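Local coordinates for lactate racemase (Thermoanaerobacterium thermosaccharolyticum, PDB 2YJG), which interconverts the D- and L-isomers of lactate with the help of a nickel pincer cofactor derived from nicotinic acid mononucleotide, at residues G145-G150 and I225-K230; L153-L158 and P188-V193; H370-V375 and M387-A392. All coordinates share one frame; numbering follows the deposited sequence.

How the contacts relate
Contacts 1 and 2 are neighbours in the N-terminal part, their centres 12 Å apart, while contact 3 lies in the C-terminal part, its centre 38 to 39 Å from theirs, on the opposite side of the chain's centre. The first two share the hairpin of strands 141-146 and 152-156: Leu-153 N lies 2.9 Å from Gly-145 O, a probable hydrogen bond, and Leu-153 CD2 packs 3.4 Å from Ala-227 CA. Both lie near the probable cofactor site: side chains of Ala-227 and Lys-184, like those of Ala-191 and His-200, are about 9 Å apart. In contact 3, Met-374 is about 9 Å, side chain to side chain, from Gln-295, which probably binds the substrate.

Contact 1: G145-G150 and I225-K230; sequences GTLPSG and IYAAKK
Pro-148 lying over the ring of Tyr-226 makes this a surface contact of CH-pi and apolar packing, in which the turn after strand 141-146 rests on the last two turns of helix 219-230. Pro-148 CD sits above one ring face, 3.7 Å from the centroid and 26° off the normal, displaced toward the CG end. With its CG anti to the backbone N (chi1 -176°), Tyr-226 reaches across to the end of the strand, where Thr-146 O comes within 3.2 Å of its CE1. On the same side of the ring as Pro-148, Leu-147 brings CD2 obliquely to 3.9 Å from Tyr-226 CD1 and also meets the methyl of Ala-227. Within this type I turn, Ser-149 OG is hydrogen-bonded to Asp-223 of the same helix. A water in the ring plane also links the segments, accepting from Thr-146 N at 2.8 Å, hydrogen-bonded to Tyr-226 OH at 3.0 Å and taking a weak bond from Lys-230 NZ. A leucine in place of Tyr-226 would probably leave Pro-148 without an aromatic face and the water without its phenolic partner. Carbon packing and the Ser-149 bond thus set the turn on the helix, while the water joins the strand end to it.

Contact 2: L153-L158 and P188-V193; sequences LEINKL and PGIASV
Ser-192 and Glu-154 are joined twice. The serine hydroxyl donates to the carboxylate, OG to Glu-154 OE1 at 2.9 Å, on the anti lone pair that faces away from the other oxygen, and Ser-192 N donates to Glu-154 O at 3.1 Å from above the carbonyl plane. Chi1 of 68° sets Ser-192 OG between its own backbone N and carbonyl carbon; there it also accepts from Cys-195 N, the N-cap bond of helix 193-198. Two residues along, Asn-156 N donates to Ile-190 O at 2.9 Å, nearly in line with the carbonyl (173°). These two backbone bonds flank the pair Ile-155 and Ala-191, a single beta bridge between the edge of hairpin strand 152-156 and the loop leading to helix 193-198. Asn-156 caps the start of helix 157-161, its OD1 accepting from Leu-158 N in the carbonyl plane, while its ND2 is hydrogen-bonded to His-133 ND1, and the NE2 of that imidazole to Ala-191 O. Apolar packing lies beyond: Ile-155 CD1 approaches Ile-190 CD1 at 4.3 Å, and Ile-155 CG2 lies 4.4 Å from Ala-191 CB. Ile-190 also rests on Leu-102 and Ala-104 of strand 99-104. Two helix starts are thereby tied to one bridge, and the Glu-154 carboxylate, close to the start of helix 193-198, is likely to be favoured by the dipole of that helix as well as by the serine hydroxyl.

Contact 3: H370-V375 and M387-A392; sequences HKVIMV and MFMTPA
Val-372 O is gripped by two donors, Thr-390 N at 3.1 Å, in the carbonyl plane, and a water at 3.0 Å that also bonds to Thr-390 OG1. This opens the parallel pairing of a beta-alpha-beta unit, strand 371-375, helix 381-386 and strand 390-392, the last an outermost strand of the parallel sheet within this chain. The pairing continues with Met-374 N to Thr-390 O and Ala-392 N to Met-374 O, both 2.8 Å, their donors tilted from the carbonyl planes. A second water accepts from Val-372 N and donates to Phe-388 O, bridging to the Schellman motif that ends helix 381-386, with Phe-388 as its C-prime residue. On the face bearing Ile-373, Ile-373 CG2 packs 3.7 Å from Ala-392 CB. The other face is thioether-rich: Val-372 and Met-389 lie side by side, pointing the same way, with Met-389 SD 3.6 Å from Val-372 CG1. Met-300 of helix 293-305 touches both Met-374 and Met-389, and Leu-367 of helix 357-369 touches Val-372 and Met-389. A bend at chi3 (-76°) turns the end of Met-389 toward its neighbour, so that its methyl CE rests 3.7 Å from Met-374 SD.

Contact 1: G145-G150 and I225-K230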
loop_
_atom_site.group_PDB
_atom_site.type_symbol
_atom_site.label_atom_id
_atom_site.label_comp_id
_atom_site.label_asym_id
_atom_site.label_seq_id
_atom_site.Cartn_x
_atom_site.Cartn_y
_atom_site.Cartn_z
ATOM N N GLY A 145 21.167 -26.105 2.110
ATOM C CA GLY A 145 22.230 -26.720 2.866
ATOM C C GLY A 145 21.705 -27.510 4.026
ATOM O O GLY A 145 20.480 -27.678 4.180
ATOM N N THR A 146 22.649 -28.035 4.794
ATOM C CA THR A 146 22.318 -28.748 6.031
ATOM C C THR A 146 23.051 -28.161 7.249
ATOM O O THR A 146 24.231 -27.867 7.237
ATOM C CB THR A 146 22.682 -30.197 5.933
ATOM O OG1 THR A 146 24.102 -30.279 5.862
ATOM C CG2 THR A 146 22.017 -30.845 4.712
ATOM N N LEU A 147 22.321 -28.051 8.347
ATOM C CA LEU A 147 22.750 -27.224 9.459
ATOM C C LEU A 147 23.670 -28.059 10.354
ATOM O O LEU A 147 23.643 -29.310 10.265
ATOM C CB LEU A 147 21.514 -26.773 10.234
ATOM C CG LEU A 147 20.522 -25.837 9.524
ATOM C CD1 LEU A 147 19.112 -25.926 10.047
ATOM C CD2 LEU A 147 21.028 -24.348 9.618
ATOM N N PRO A 148 24.438 -27.393 11.241
ATOM C CA PRO A 148 25.234 -28.105 12.244
ATOM C C PRO A 148 24.496 -29.199 13.018
ATOM O O PRO A 148 25.100 -30.239 13.325
ATOM C CB PRO A 148 25.692 -26.985 13.179
ATOM C CG PRO A 148 25.780 -25.805 12.335
ATOM C CD PRO A 148 24.719 -25.952 11.272
ATOM N N SER A 149 23.218 -28.987 13.317
ATOM C CA SER A 149 22.401 -29.973 14.000
ATOM C C SER A 149 22.029 -31.159 13.123
ATOM O O SER A 149 21.456 -32.131 13.603
ATOM C CB SER A 149 21.106 -29.334 14.451
ATOM O OG SER A 149 20.438 -28.764 13.334
ATOM N N GLY A 150 22.295 -31.055 11.831
ATOM C CA GLY A 150 21.892 -32.079 10.867
ATOM C C GLY A 150 20.632 -31.759 10.061
ATOM O O GLY A 150 20.385 -32.397 9.050
ATOM N N ILE A 225 23.183 -18.957 12.948
ATOM C CA ILE A 225 24.432 -18.352 12.488
ATOM C C ILE A 225 24.857 -19.057 11.200
ATOM O O ILE A 225 25.224 -18.407 10.201
ATOM C CB ILE A 225 25.482 -18.425 13.588
ATOM C CG1 ILE A 225 25.190 -17.339 14.638
ATOM C CG2 ILE A 225 26.904 -18.344 13.014
ATOM C CD1 ILE A 225 25.278 -15.951 14.124
ATOM N N TYR A 226 24.762 -20.386 11.223
ATOM C CA TYR A 226 25.124 -21.155 10.035
ATOM C C TYR A 226 24.187 -20.883 8.892
ATOM O O TYR A 226 24.657 -20.676 7.744
ATOM C CB TYR A 226 25.143 -22.617 10.348
ATOM C CG TYR A 226 25.589 -23.486 9.214
ATOM C CD1 TYR A 226 24.688 -23.960 8.240
ATOM C CD2 TYR A 226 26.906 -23.931 9.162
ATOM C CE1 TYR A 226 25.130 -24.836 7.234
ATOM C CE2 TYR A 226 27.332 -24.792 8.186
ATOM C CZ TYR A 226 26.465 -25.227 7.224
ATOM O OH TYR A 226 27.003 -26.070 6.263
ATOM N N ALA A 227 22.869 -20.851 9.176
ATOM C CA ALA A 227 21.834 -20.441 8.191
ATOM C C ALA A 227 22.151 -19.124 7.549
ATOM O O ALA A 227 22.018 -18.991 6.319
ATOM C CB ALA A 227 20.416 -20.379 8.828
ATOM N N ALA A 228 22.554 -18.131 8.343
ATOM C CA ALA A 228 22.851 -16.791 7.786
ATOM C C ALA A 228 24.067 -16.840 6.845
ATOM O O ALA A 228 24.074 -16.224 5.745
ATOM C CB ALA A 228 23.073 -15.773 8.906
ATOM N N LYS A 229 25.117 -17.551 7.284
ATOM C CA LYS A 229 26.306 -17.783 6.438
ATOM C C LYS A 229 25.984 -18.433 5.103
ATOM O O LYS A 229 26.425 -17.929 4.042
ATOM C CB LYS A 229 27.388 -18.621 7.160
ATOM C CG LYS A 229 27.784 -18.053 8.486
ATOM C CD LYS A 229 29.295 -18.141 8.799
ATOM C CE LYS A 229 29.773 -19.582 9.035
ATOM N NZ LYS A 229 30.972 -19.621 9.994
ATOM N N LYS A 230 25.183 -19.499 5.141
ATOM C CA LYS A 230 24.800 -20.246 3.954
ATOM C C LYS A 230 23.898 -19.428 3.039
ATOM O O LYS A 230 23.823 -19.714 1.847
ATOM C CB LYS A 230 23.998 -21.517 4.286
ATOM C CG LYS A 230 24.736 -22.735 4.843
ATOM C CD LYS A 230 25.895 -23.192 3.964
ATOM C CE LYS A 230 25.575 -24.318 3.000
ATOM N NZ LYS A 230 26.868 -24.894 2.537
HETATM O O HOH W 1 25.336 -27.395 4.129
#

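Contact 2: L153-L158 and P188-V193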
loop_
_atom_site.group_PDB
_atom_site.type_symbol
_atom_site.label_atom_id
_atom_site.label_comp_id
_atom_site.label_asym_id
_atom_site.label_seq_id
_atom_site.Cartn_x
_atom_site.Cartn_y
_atom_site.Cartn_z
ATOM N N LEU A 153 18.027 -26.926 5.567
ATOM C CA LEU A 153 17.831 -25.483 5.611
ATOM C C LEU A 153 17.156 -25.041 4.302
ATOM O O LEU A 153 17.724 -25.213 3.216
ATOM C CB LEU A 153 19.187 -24.794 5.783
ATOM C CG LEU A 153 19.194 -23.263 5.702
ATOM C CD1 LEU A 153 18.202 -22.792 6.777
ATOM C CD2 LEU A 153 20.572 -22.665 5.879
ATOM N N GLU A 154 15.931 -24.541 4.396
ATOM C CA GLU A 154 15.182 -24.078 3.220
ATOM C C GLU A 154 14.861 -22.631 3.462
ATOM O O GLU A 154 14.287 -22.312 4.513
ATOM C CB GLU A 154 13.894 -24.887 3.064
ATOM C CG GLU A 154 14.221 -26.409 3.092
ATOM C CD GLU A 154 13.052 -27.327 3.328
ATOM O OE1 GLU A 154 12.073 -26.947 4.007
ATOM O OE2 GLU A 154 13.142 -28.482 2.822
ATOM N N ILE A 155 15.265 -21.757 2.547
ATOM C CA ILE A 155 14.911 -20.336 2.674
ATOM C C ILE A 155 14.235 -19.762 1.411
ATOM O O ILE A 155 14.262 -20.385 0.347
ATOM C CB ILE A 155 16.056 -19.496 3.179
ATOM C CG1 ILE A 155 17.262 -19.466 2.221
ATOM C CG2 ILE A 155 16.549 -20.032 4.564
ATOM C CD1 ILE A 155 18.202 -18.328 2.467
ATOM N N ASN A 156 13.618 -18.595 1.550
ATOM C CA ASN A 156 13.000 -17.898 0.404
ATOM C C ASN A 156 13.970 -17.748 -0.788
ATOM O O ASN A 156 15.116 -17.228 -0.652
ATOM C CB ASN A 156 12.527 -16.521 0.855
ATOM C CG ASN A 156 11.475 -15.912 -0.039
ATOM O OD1 ASN A 156 11.736 -15.572 -1.207
ATOM N ND2 ASN A 156 10.292 -15.712 0.518
ATOM N N LYS A 157 13.486 -18.199 -1.950
ATOM C CA LYS A 157 14.259 -18.171 -3.206
ATOM C C LYS A 157 14.780 -16.796 -3.623
ATOM O O LYS A 157 15.846 -16.670 -4.182
ATOM C CB LYS A 157 13.388 -18.711 -4.369
ATOM C CG LYS A 157 14.167 -19.707 -5.253
ATOM C CD LYS A 157 13.258 -20.587 -6.174
ATOM C CE LYS A 157 12.191 -19.772 -6.923
ATOM N NZ LYS A 157 11.333 -20.619 -7.872
ATOM N N LEU A 158 13.975 -15.786 -3.405
ATOM C CA LEU A 158 14.377 -14.415 -3.706
ATOM C C LEU A 158 15.667 -14.061 -3.028
ATOM O O LEU A 158 16.536 -13.438 -3.609
ATOM C CB LEU A 158 13.277 -13.486 -3.223
ATOM C CG LEU A 158 13.347 -12.074 -3.786
ATOM C CD1 LEU A 158 12.974 -12.090 -5.296
ATOM C CD2 LEU A 158 12.372 -11.230 -2.987
ATOM N N PRO A 188 14.484 -17.569 12.131
ATOM C CA PRO A 188 13.355 -17.999 11.334
ATOM C C PRO A 188 12.852 -17.104 10.190
ATOM O O PRO A 188 11.957 -17.526 9.438
ATOM C CB PRO A 188 12.273 -18.160 12.385
ATOM C CG PRO A 188 12.591 -17.004 13.447
ATOM C CD PRO A 188 14.074 -16.783 13.320
ATOM N N GLY A 189 13.353 -15.884 10.058
ATOM C CA GLY A 189 12.629 -14.841 9.356
ATOM C C GLY A 189 12.153 -15.134 7.939
ATOM O O GLY A 189 11.009 -14.784 7.569
ATOM N N ILE A 190 12.990 -15.791 7.154
ATOM C CA ILE A 190 12.637 -16.111 5.740
ATOM C C ILE A 190 12.790 -17.611 5.457
ATOM O O ILE A 190 13.072 -17.985 4.363
ATOM C CB ILE A 190 13.423 -15.258 4.721
ATOM C CG1 ILE A 190 14.977 -15.501 4.778
ATOM C CG2 ILE A 190 13.032 -13.792 4.871
ATOM C CD1 ILE A 190 15.705 -14.977 3.512
ATOM N N ALA A 191 12.606 -18.439 6.477
ATOM C CA ALA A 191 12.766 -19.904 6.389
ATOM C C ALA A 191 11.442 -20.585 6.226
ATOM O O ALA A 191 10.370 -19.986 6.435
ATOM C CB ALA A 191 13.409 -20.462 7.669
ATOM N N SER A 192 11.514 -21.857 5.859
ATOM C CA SER A 192 10.293 -22.696 5.724
ATOM C C SER A 192 9.685 -23.008 7.064
ATOM O O SER A 192 10.413 -23.071 8.076
ATOM C CB SER A 192 10.632 -24.010 5.024
ATOM O OG SER A 192 11.447 -24.827 5.828
ATOM N N VAL A 193 8.358 -23.219 7.106
ATOM C CA VAL A 193 7.692 -23.471 8.410
ATOM C C VAL A 193 8.382 -24.679 9.105
ATOM O O VAL A 193 8.573 -24.673 10.301
ATOM C CB VAL A 193 6.161 -23.675 8.332
ATOM C CG1 VAL A 193 5.578 -23.968 9.709
ATOM C CG2 VAL A 193 5.457 -22.463 7.748
#

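Contact 3: H370-V375 and M387-A392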
loop_
_atom_site.group_PDB
_atom_site.type_symbol
_atom_site.label_atom_id
_atom_site.label_comp_id
_atom_site.label_asym_id
_atom_site.label_seq_id
_atom_site.Cartn_x
_atom_site.Cartn_y
_atom_site.Cartn_z
ATOM N N HIS A 370 9.402 -24.002 40.873
ATOM C CA HIS A 370 8.900 -22.745 41.461
ATOM C C HIS A 370 7.405 -22.687 41.386
ATOM O O HIS A 370 6.812 -23.210 40.438
ATOM C CB HIS A 370 9.438 -21.523 40.699
ATOM C CG HIS A 370 10.914 -21.511 40.561
ATOM N ND1 HIS A 370 11.564 -22.013 39.455
ATOM C CD2 HIS A 370 11.878 -21.063 41.401
ATOM C CE1 HIS A 370 12.874 -21.893 39.634
ATOM N NE2 HIS A 370 13.087 -21.277 40.787
ATOM N N LYS A 371 6.794 -21.964 42.315
ATOM C CA LYS A 371 5.377 -21.618 42.175
ATOM C C LYS A 371 5.268 -20.299 41.476
ATOM O O LYS A 371 6.083 -19.423 41.750
ATOM C CB LYS A 371 4.751 -21.457 43.571
ATOM C CG LYS A 371 4.918 -22.663 44.439
ATOM C CD LYS A 371 3.926 -23.722 44.177
ATOM C CE LYS A 371 4.353 -25.044 44.914
ATOM N NZ LYS A 371 3.174 -25.824 45.436
ATOM N N VAL A 372 4.279 -20.141 40.603
ATOM C CA VAL A 372 4.044 -18.881 39.943
ATOM C C VAL A 372 2.659 -18.405 40.322
ATOM O O VAL A 372 1.662 -19.210 40.364
ATOM C CB VAL A 372 4.216 -18.995 38.434
ATOM C CG1 VAL A 372 3.845 -17.668 37.719
ATOM C CG2 VAL A 372 5.660 -19.418 38.106
ATOM N N ILE A 373 2.617 -17.137 40.694
ATOM C CA ILE A 373 1.368 -16.445 40.994
ATOM C C ILE A 373 1.175 -15.386 39.949
ATOM O O ILE A 373 2.069 -14.560 39.719
ATOM C CB ILE A 373 1.347 -15.774 42.420
ATOM C CG1 ILE A 373 1.412 -16.838 43.492
ATOM C CG2 ILE A 373 0.070 -14.894 42.606
ATOM C CD1 ILE A 373 1.925 -16.382 44.787
ATOM N N MET A 374 0.032 -15.396 39.275
ATOM C CA MET A 374 -0.199 -14.368 38.277
ATOM C C MET A 374 -1.265 -13.340 38.762
ATOM O O MET A 374 -2.384 -13.689 39.105
ATOM C CB MET A 374 -0.608 -14.953 36.922
ATOM C CG MET A 374 0.401 -15.845 36.231
ATOM S SD MET A 374 -0.077 -16.223 34.531
ATOM C CE MET A 374 0.353 -14.750 33.737
ATOM N N VAL A 375 -0.882 -12.079 38.779
ATOM C CA VAL A 375 -1.801 -10.942 38.878
ATOM C C VAL A 375 -2.198 -10.592 37.468
ATOM O O VAL A 375 -1.393 -10.132 36.667
ATOM C CB VAL A 375 -1.119 -9.702 39.622
ATOM C CG1 VAL A 375 -1.987 -8.416 39.608
ATOM C CG2 VAL A 375 -0.711 -10.100 41.089
ATOM N N MET A 387 -3.370 -24.009 34.371
ATOM C CA MET A 387 -1.954 -24.076 34.031
ATOM C C MET A 387 -1.043 -24.195 35.262
ATOM O O MET A 387 0.124 -23.837 35.234
ATOM C CB MET A 387 -1.568 -22.896 33.124
ATOM C CG MET A 387 -2.352 -22.920 31.826
ATOM S SD MET A 387 -1.989 -21.596 30.662
ATOM C CE MET A 387 -0.501 -22.252 29.930
ATOM N N PHE A 388 -1.580 -24.806 36.307
ATOM C CA PHE A 388 -0.868 -25.078 37.529
ATOM C C PHE A 388 -0.220 -23.837 38.133
ATOM O O PHE A 388 0.834 -23.936 38.732
ATOM C CB PHE A 388 0.170 -26.158 37.303
ATOM C CG PHE A 388 -0.385 -27.382 36.595
ATOM C CD1 PHE A 388 -1.358 -28.140 37.181
ATOM C CD2 PHE A 388 0.067 -27.736 35.349
ATOM C CE1 PHE A 388 -1.862 -29.250 36.552
ATOM C CE2 PHE A 388 -0.425 -28.836 34.718
ATOM C CZ PHE A 388 -1.408 -29.588 35.322
ATOM N N MET A 389 -0.849 -22.675 37.947
ATOM C CA MET A 389 -0.432 -21.459 38.588
ATOM C C MET A 389 -1.569 -20.980 39.525
ATOM O O MET A 389 -2.612 -21.664 39.646
ATOM C CB MET A 389 -0.064 -20.446 37.543
ATOM C CG MET A 389 1.138 -20.887 36.801
ATOM S SD MET A 389 1.641 -19.691 35.636
ATOM C CE MET A 389 0.421 -19.913 34.305
ATOM N N THR A 390 -1.345 -19.874 40.240
ATOM C CA THR A 390 -2.341 -19.352 41.168
ATOM C C THR A 390 -2.611 -17.920 40.783
ATOM O O THR A 390 -1.662 -17.067 40.715
ATOM C CB THR A 390 -1.857 -19.383 42.615
ATOM O OG1 THR A 390 -1.473 -20.691 42.967
ATOM C CG2 THR A 390 -2.928 -18.869 43.567
ATOM N N PRO A 391 -3.881 -17.626 40.497
ATOM C CA PRO A 391 -4.253 -16.260 40.184
ATOM C C PRO A 391 -4.334 -15.399 41.458
ATOM O O PRO A 391 -4.602 -15.924 42.548
ATOM C CB PRO A 391 -5.633 -16.418 39.572
ATOM C CG PRO A 391 -6.184 -17.663 40.215
ATOM C CD PRO A 391 -5.049 -18.513 40.619
ATOM N N ALA A 392 -4.087 -14.111 41.306
ATOM C CA ALA A 392 -4.277 -13.144 42.413
ATOM C C ALA A 392 -4.858 -11.864 41.875
ATOM O O ALA A 392 -4.564 -11.480 40.727
ATOM C CB ALA A 392 -2.962 -12.878 43.137
HETATM O O HOH W 2 2.593 -22.681 40.509
HETATM O O HOH W 3 1.371 -21.347 42.494
#